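Side-chain contacts in putative secreted glycosylhydrolase (Parabacteroides distasonis ATCC 8503, PDB 3IMM), which probably hydrolyses glycosidic substrates as a secreted member of the 3-keto-disaccharide hydrolase family and binds a sodium ion: residues A[79-84]-A[181-186]; A[39-44]-A[70-75]; A[126-129]-A[134-137]. All blocks are in the same frame, centred on the assembly; numbering follows the deposited sequence. Where two conformers were deposited one is given.

Contact 1: A[79-84]-A[181-186]; sequences SVEIQI and GLQGKH. With NA (sodium ion), chain D.
Gln183 reaches across to Glu81 with its amide, and NE2 donates to OE2 over 2.6 Å in a nearly straight bond (171° at the hydrogen). Glu81 OE2 lies almost in the plane of the Gln183 amide, yet the donor comes to it from above the carboxylate, 67° out of that plane. The OE2 that accepts this bond also binds the sodium ion at 2.7 Å, so one oxygen is gripped by both an N-H and a metal. Gln183 OE1 lies 3.5 Å from Glu81 OE2 without bonding to it, both being acceptors. Gln183 was modelled in two conformers, so the bond is certain only for one of them and may not be present throughout the crystal. With CG anti to the backbone N (chi1 175°) and an extended chain beyond it, Glu81 carries its carboxylate well clear of the strand. Gln83, two residues on, bends at chi2 to turn OE1 onto the sodium at 2.4 Å. Asn62 OD1 and Ser63 O complete the protein ligands.

This polar cluster is the compact part. Elsewhere the segments stand apart, with 9.4 Å between Glu81 CA and Gly181 CA, because strand 62-69 runs between them. Only 91 Å² is buried in all, and Glu81 and Gln183 remain partly exposed. The reverse side is dense: Ile84 and Leu182, whose side chains come no nearer than 5.7 Å to the opposite segment, both pack on Val65 and on Phe193 of the second sheet. A greasy inner face and a polar outer face that carries the metal fit one sheet of a concanavalin-like β-sandwich, here with a sodium site on its outer surface, bridged from strand 80-85 to the loop after strand 179-182.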
# COMPACT_ATOMS: atom_id res chain seq x y z
N SER A 79 2.58 1.70 11.00
CA SER A 79 2.94 1.48 9.60
C SER A 79 2.50 2.64 8.72
O SER A 79 1.76 3.52 9.15
CB SER A 79 2.33 0.16 9.06
OG SER A 79 0.90 0.23 9.01
N VAL A 80 2.95 2.60 7.47
CA VAL A 80 2.46 3.52 6.45
C VAL A 80 1.74 2.71 5.37
O VAL A 80 2.22 1.62 4.96
CB VAL A 80 3.64 4.31 5.84
CG1 VAL A 80 3.18 5.16 4.67
CG2 VAL A 80 4.33 5.08 6.96
N GLU A 81 0.57 3.20 4.93
CA GLU A 81 -0.23 2.52 3.92
C GLU A 81 -0.39 3.38 2.66
O GLU A 81 -0.87 4.54 2.70
CB GLU A 81 -1.61 2.14 4.43
CG GLU A 81 -2.49 1.55 3.37
CD GLU A 81 -3.87 1.23 3.90
OE1 GLU A 81 -4.23 1.73 4.99
OE2 GLU A 81 -4.60 0.49 3.20
N ILE A 82 0.03 2.77 1.56
CA ILE A 82 -0.19 3.30 0.24
C ILE A 82 -1.52 2.72 -0.24
O ILE A 82 -1.66 1.52 -0.42
CB ILE A 82 0.92 2.94 -0.76
CG1 ILE A 82 2.28 3.51 -0.33
CG2 ILE A 82 0.54 3.57 -2.15
CD1 ILE A 82 2.98 2.84 0.86
N GLN A 83 -2.49 3.61 -0.39
CA GLN A 83 -3.83 3.23 -0.80
C GLN A 83 -3.88 2.63 -2.21
O GLN A 83 -3.30 3.18 -3.15
CB GLN A 83 -4.71 4.47 -0.79
CG GLN A 83 -6.17 4.26 -1.13
CD GLN A 83 -6.96 3.62 -0.04
OE1 GLN A 83 -6.40 3.04 0.89
NE2 GLN A 83 -8.28 3.74 -0.12
N ILE A 84 -4.65 1.56 -2.36
CA ILE A 84 -5.02 1.03 -3.67
C ILE A 84 -6.52 1.03 -3.70
O ILE A 84 -7.16 0.49 -2.80
CB ILE A 84 -4.52 -0.41 -3.92
CG1 ILE A 84 -3.02 -0.45 -4.03
CG2 ILE A 84 -5.09 -0.94 -5.23
CD1 ILE A 84 -2.46 -1.84 -4.11
N GLY A 181 3.79 -5.52 3.74
CA GLY A 181 2.65 -6.40 3.58
C GLY A 181 1.59 -5.92 2.61
O GLY A 181 1.59 -4.78 2.18
N LEU A 182 0.71 -6.85 2.26
CA LEU A 182 -0.50 -6.58 1.50
C LEU A 182 -1.68 -6.98 2.36
O LEU A 182 -1.61 -7.91 3.17
CB LEU A 182 -0.52 -7.38 0.20
CG LEU A 182 0.63 -7.16 -0.77
CD1 LEU A 182 0.58 -8.19 -1.90
CD2 LEU A 182 0.58 -5.69 -1.29
N GLN A 183 -2.76 -6.24 2.21
CA GLN A 183 -3.97 -6.48 2.97
C GLN A 183 -4.88 -7.46 2.26
O GLN A 183 -4.88 -7.55 1.03
CB GLN A 183 -4.68 -5.17 3.23
CG GLN A 183 -3.84 -4.24 4.07
CD GLN A 183 -4.36 -2.85 4.04
OE1 GLN A 183 -5.47 -2.60 4.53
NE2 GLN A 183 -3.59 -1.93 3.48
N GLY A 184 -5.65 -8.18 3.09
CA GLY A 184 -6.51 -9.27 2.66
C GLY A 184 -7.85 -8.77 2.18
O GLY A 184 -8.06 -7.59 2.05
N LYS A 185 -8.75 -9.70 1.92
CA LYS A 185 -10.10 -9.42 1.43
C LYS A 185 -11.07 -9.14 2.56
O LYS A 185 -11.25 -9.98 3.44
CB LYS A 185 -10.55 -10.62 0.62
CG LYS A 185 -11.99 -10.64 0.14
CD LYS A 185 -12.25 -11.95 -0.65
CE LYS A 185 -13.72 -12.17 -1.05
NZ LYS A 185 -14.66 -12.17 0.09
N HIS A 186 -11.71 -7.97 2.53
CA HIS A 186 -12.62 -7.59 3.60
C HIS A 186 -14.11 -7.63 3.20
O HIS A 186 -15.00 -7.59 4.08
CB HIS A 186 -12.22 -6.21 4.16
CG HIS A 186 -12.62 -5.08 3.28
ND1 HIS A 186 -11.74 -4.48 2.40
CD2 HIS A 186 -13.81 -4.43 3.13
CE1 HIS A 186 -12.36 -3.50 1.76
NE2 HIS A 186 -13.62 -3.46 2.17
NA NA D . -6.92 0.90 1.87

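Contact 2: A[39-44]-A[70-75]; sequences SIWTKD and TDTKDW
Thr72 lies over one face of the Trp41 indole, while the far edge of that indole runs into the face of Trp75. The first approach is a CH-pi contact: Thr72 CB sits 3.7 Å from the centroid of the Trp41 five-membered ring, 7° off its normal, and CG2 lies over the same face, 3.7 Å from Trp41 CD2. The second is a T-shaped (edge-to-face) pair with planes at 65°, in which Trp41 CZ2 comes to 3.6 Å from Trp75 CG. This small aromatic cluster lies at one end of a sheet of the concanavalin-like β-sandwich, where the loop following strand 62-69 folds back over strand 40-42. Both tryptophans also rest on Val66 and Cys69 of strand 62-69. Trp75 holds CG between its backbone N and carbonyl carbon (chi1 66°), which turns a ring face to Trp41. A leucine in place of Trp41 would probably leave Thr72 and the face of Trp75 without their aromatic partner and open a gap beneath the loop. The loop is shaped from within by an Asx motif, Asp71 OD1 accepting from Asp74 N at 2.9 Å. At the polar edge of Trp41, in the ring plane, a water ties the two segments together, accepting from Trp41 NE1 at 3.1 Å and donating to Thr72 O at 2.7 Å.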
# COMPACT_ATOMS: atom_id res chain seq x y z
N SER A 39 -3.58 -10.25 6.55
CA SER A 39 -2.51 -9.73 5.72
C SER A 39 -1.43 -10.77 5.39
O SER A 39 -1.36 -11.86 6.00
CB SER A 39 -1.88 -8.51 6.42
OG SER A 39 -2.82 -7.45 6.63
N ILE A 40 -0.57 -10.43 4.44
CA ILE A 40 0.63 -11.23 4.11
C ILE A 40 1.84 -10.33 4.31
O ILE A 40 1.81 -9.15 3.92
CB ILE A 40 0.58 -11.80 2.63
CG1 ILE A 40 1.85 -12.61 2.30
CG2 ILE A 40 0.33 -10.68 1.55
CD1 ILE A 40 1.67 -13.59 1.21
N TRP A 41 2.90 -10.85 4.95
CA TRP A 41 4.03 -10.02 5.31
C TRP A 41 5.29 -10.62 4.81
O TRP A 41 5.40 -11.84 4.67
CB TRP A 41 4.15 -9.83 6.83
CG TRP A 41 2.92 -9.24 7.46
CD1 TRP A 41 1.95 -9.91 8.12
CD2 TRP A 41 2.54 -7.86 7.47
NE1 TRP A 41 0.96 -9.04 8.53
CE2 TRP A 41 1.30 -7.78 8.15
CE3 TRP A 41 3.14 -6.68 7.01
CZ2 TRP A 41 0.65 -6.56 8.36
CZ3 TRP A 41 2.49 -5.49 7.20
CH2 TRP A 41 1.24 -5.44 7.87
N THR A 42 6.28 -9.75 4.59
CA THR A 42 7.63 -10.20 4.42
C THR A 42 8.11 -10.79 5.75
O THR A 42 7.64 -10.41 6.82
CB THR A 42 8.56 -9.05 3.95
OG1 THR A 42 8.47 -7.97 4.87
CG2 THR A 42 8.17 -8.56 2.56
N LYS A 43 9.04 -11.75 5.67
CA LYS A 43 9.65 -12.31 6.86
C LYS A 43 10.76 -11.39 7.38
O LYS A 43 11.15 -11.46 8.55
CB LYS A 43 10.23 -13.69 6.56
CG LYS A 43 9.22 -14.81 6.40
CD LYS A 43 9.99 -16.15 6.24
CE LYS A 43 9.06 -17.32 6.25
NZ LYS A 43 9.80 -18.48 5.81
N ASP A 44 11.25 -10.52 6.49
CA ASP A 44 12.37 -9.61 6.76
C ASP A 44 11.95 -8.13 6.69
O ASP A 44 10.94 -7.79 6.08
CB ASP A 44 13.48 -9.83 5.72
CG ASP A 44 14.01 -11.24 5.72
OD1 ASP A 44 14.09 -11.86 6.80
OD2 ASP A 44 14.36 -11.72 4.62
N THR A 70 6.35 -2.00 11.95
CA THR A 70 7.21 -2.37 13.07
C THR A 70 6.50 -3.37 13.99
O THR A 70 7.11 -3.86 14.94
CB THR A 70 7.67 -1.12 13.86
OG1 THR A 70 6.52 -0.41 14.35
CG2 THR A 70 8.52 -0.17 12.98
N ASP A 71 5.26 -3.73 13.66
CA ASP A 71 4.52 -4.73 14.40
C ASP A 71 3.47 -5.31 13.49
O ASP A 71 2.49 -4.65 13.19
CB ASP A 71 3.84 -4.04 15.59
CG ASP A 71 3.14 -5.01 16.53
OD1 ASP A 71 2.65 -6.08 16.09
OD2 ASP A 71 3.06 -4.67 17.72
N THR A 72 3.66 -6.55 13.04
CA THR A 72 2.70 -7.14 12.07
C THR A 72 1.36 -7.59 12.73
O THR A 72 0.35 -7.77 12.04
CB THR A 72 3.34 -8.29 11.31
OG1 THR A 72 3.73 -9.29 12.23
CG2 THR A 72 4.58 -7.80 10.55
N LYS A 73 1.33 -7.72 14.06
CA LYS A 73 0.07 -8.01 14.78
C LYS A 73 -0.75 -6.70 14.95
O LYS A 73 -1.88 -6.60 14.48
CB LYS A 73 0.32 -8.71 16.13
N ASP A 74 -0.14 -5.69 15.56
CA ASP A 74 -0.75 -4.36 15.71
C ASP A 74 -0.23 -3.38 14.66
O ASP A 74 0.39 -2.34 14.97
CB ASP A 74 -0.47 -3.84 17.14
CG ASP A 74 -1.20 -2.53 17.45
OD1 ASP A 74 -2.29 -2.29 16.90
OD2 ASP A 74 -0.67 -1.76 18.27
N TRP A 75 -0.51 -3.69 13.40
CA TRP A 75 0.14 -3.02 12.28
C TRP A 75 -0.47 -1.69 11.90
O TRP A 75 0.22 -0.81 11.42
CB TRP A 75 0.15 -3.93 11.03
CG TRP A 75 -1.20 -4.27 10.39
CD1 TRP A 75 -1.97 -5.38 10.62
CD2 TRP A 75 -1.88 -3.52 9.37
NE1 TRP A 75 -3.07 -5.37 9.81
CE2 TRP A 75 -3.05 -4.24 9.03
CE3 TRP A 75 -1.61 -2.32 8.70
CZ2 TRP A 75 -3.96 -3.80 8.07
CZ3 TRP A 75 -2.52 -1.87 7.74
CH2 TRP A 75 -3.69 -2.61 7.45
O HOH W 1 -3.94 -8.66 9.40
O HOH W 2 -1.32 -9.31 10.56

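Contact 3: A[126-129]-A[134-137]; sequences RIKC and IMVI
Arg126 to Cys129 and Ile134 to Ile137 run antiparallel, their axes 4.7 Å apart at closest and their directions at 169°, with Arg126 and Ile137 (N to O 2.9 Å both ways) and then Lys128 and Met135 as hydrogen-bonded pairs. On the buried face, which Ile127, Cys129, Ile134 and Val136 share, the closest side-chain meeting is diagonal: Ile127 CG2 touches Ile134 CG2 at 4.0 Å. Each of these methyls is anti to its own backbone N, and the two isoleucines lie alongside, pointing the same way. Ile127 CA, in the non-hydrogen-bonded pair with Val136, makes a CA-H...O contact of 3.3 Å with Met135 O. Cys129 SG meets Ile134 CG1 more loosely, at 4.3 Å. The other face is partly exposed and built of long chains. Ile137 CD1 lies against the Arg126 methylenes, 4.1 Å from CG, while the arginine chain bends at chi3 (-65°), carrying its guanidinium away to a salt bridge with Asp52 through NE. Lys128 CD runs beside the selenium of Met135, but the touch is doubtful, because this selenomethionine was modelled in two conformers. Apolar on one face and mixed on the other, the amphipathic pair is a β-hairpin in one sheet of a concanavalin-like β-sandwich.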
# COMPACT_ATOMS: atom_id res chain seq x y z
N ARG A 126 5.00 1.66 -8.58
CA ARG A 126 6.33 1.67 -7.95
C ARG A 126 6.31 2.60 -6.71
O ARG A 126 5.82 3.74 -6.77
CB ARG A 126 7.37 2.16 -8.95
CG ARG A 126 8.76 2.34 -8.33
CD ARG A 126 9.80 2.50 -9.37
NE ARG A 126 9.94 1.29 -10.18
CZ ARG A 126 10.67 1.20 -11.30
NH1 ARG A 126 11.40 2.22 -11.73
NH2 ARG A 126 10.69 0.07 -11.97
N ILE A 127 6.79 2.08 -5.60
CA ILE A 127 6.83 2.84 -4.34
C ILE A 127 8.29 2.94 -3.95
O ILE A 127 8.93 1.93 -3.76
CB ILE A 127 6.02 2.18 -3.22
CG1 ILE A 127 4.60 1.87 -3.70
CG2 ILE A 127 5.96 3.06 -1.99
CD1 ILE A 127 3.84 0.95 -2.74
N LYS A 128 8.82 4.15 -3.89
CA LYS A 128 10.20 4.40 -3.51
C LYS A 128 10.18 4.89 -2.08
O LYS A 128 9.57 5.93 -1.76
CB LYS A 128 10.89 5.43 -4.43
CG LYS A 128 10.81 5.09 -5.93
CD LYS A 128 11.68 6.01 -6.82
CE LYS A 128 13.02 5.40 -7.15
NZ LYS A 128 13.95 6.33 -7.83
N CYS A 129 10.86 4.13 -1.21
CA CYS A 129 10.85 4.40 0.21
C CYS A 129 12.26 4.72 0.69
O CYS A 129 13.05 3.84 0.99
CB CYS A 129 10.26 3.22 0.94
SG CYS A 129 8.49 2.96 0.62
N ILE A 134 8.71 9.10 0.71
CA ILE A 134 7.96 8.06 -0.02
C ILE A 134 7.41 8.70 -1.29
O ILE A 134 6.84 9.77 -1.24
CB ILE A 134 6.83 7.47 0.88
CG1 ILE A 134 7.48 6.84 2.11
CG2 ILE A 134 5.97 6.41 0.12
CD1 ILE A 134 6.51 6.21 3.11
N MSE A 135 7.64 8.05 -2.43
CA MSE A 135 7.08 8.46 -3.70
C MSE A 135 6.23 7.32 -4.25
O MSE A 135 6.61 6.15 -4.14
CB MSE A 135 8.20 8.81 -4.69
CG MSE A 135 7.75 8.91 -6.12
SE MSE A 135 9.21 9.36 -7.33
CE MSE A 135 9.66 11.15 -6.66
N VAL A 136 5.09 7.66 -4.84
CA VAL A 136 4.27 6.66 -5.50
C VAL A 136 4.16 7.02 -6.98
O VAL A 136 3.74 8.11 -7.36
CB VAL A 136 2.90 6.50 -4.86
CG1 VAL A 136 2.11 5.42 -5.54
CG2 VAL A 136 3.02 6.23 -3.36
N ILE A 137 4.51 6.05 -7.82
CA ILE A 137 4.40 6.19 -9.22
C ILE A 137 3.37 5.17 -9.65
O ILE A 137 3.57 3.99 -9.44
CB ILE A 137 5.76 5.94 -9.90
CG1 ILE A 137 6.83 6.87 -9.30
CG2 ILE A 137 5.62 6.13 -11.43
CD1 ILE A 137 8.15 6.27 -9.15

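How the contacts relate
Contacts 1 and 2 reach the same sheet and touch, their centres 11 Å apart. Strands 179-182 and 40-42 are neighbours, joined by a probable hydrogen bond between Leu182 O and Ile40 N (3.0 Å), and Gly181 CA packs 3.5 Å from Trp41 CE3. The Trp75 side chain is about 7 Å from the sodium ion that contact 1 binds. Contact 3 belongs to the opposing sheet. It meets contact 1 across the sandwich core, where Ile82 CG1 lies 3.8 Å from Ile127 CD1 and Val80 CG1 3.8 Å from Ile134 CD1, with the Ile127 side chain still about 12 Å from the sodium. Contacts 2 and 3 do not touch, their nearest atoms being about 12 Å apart.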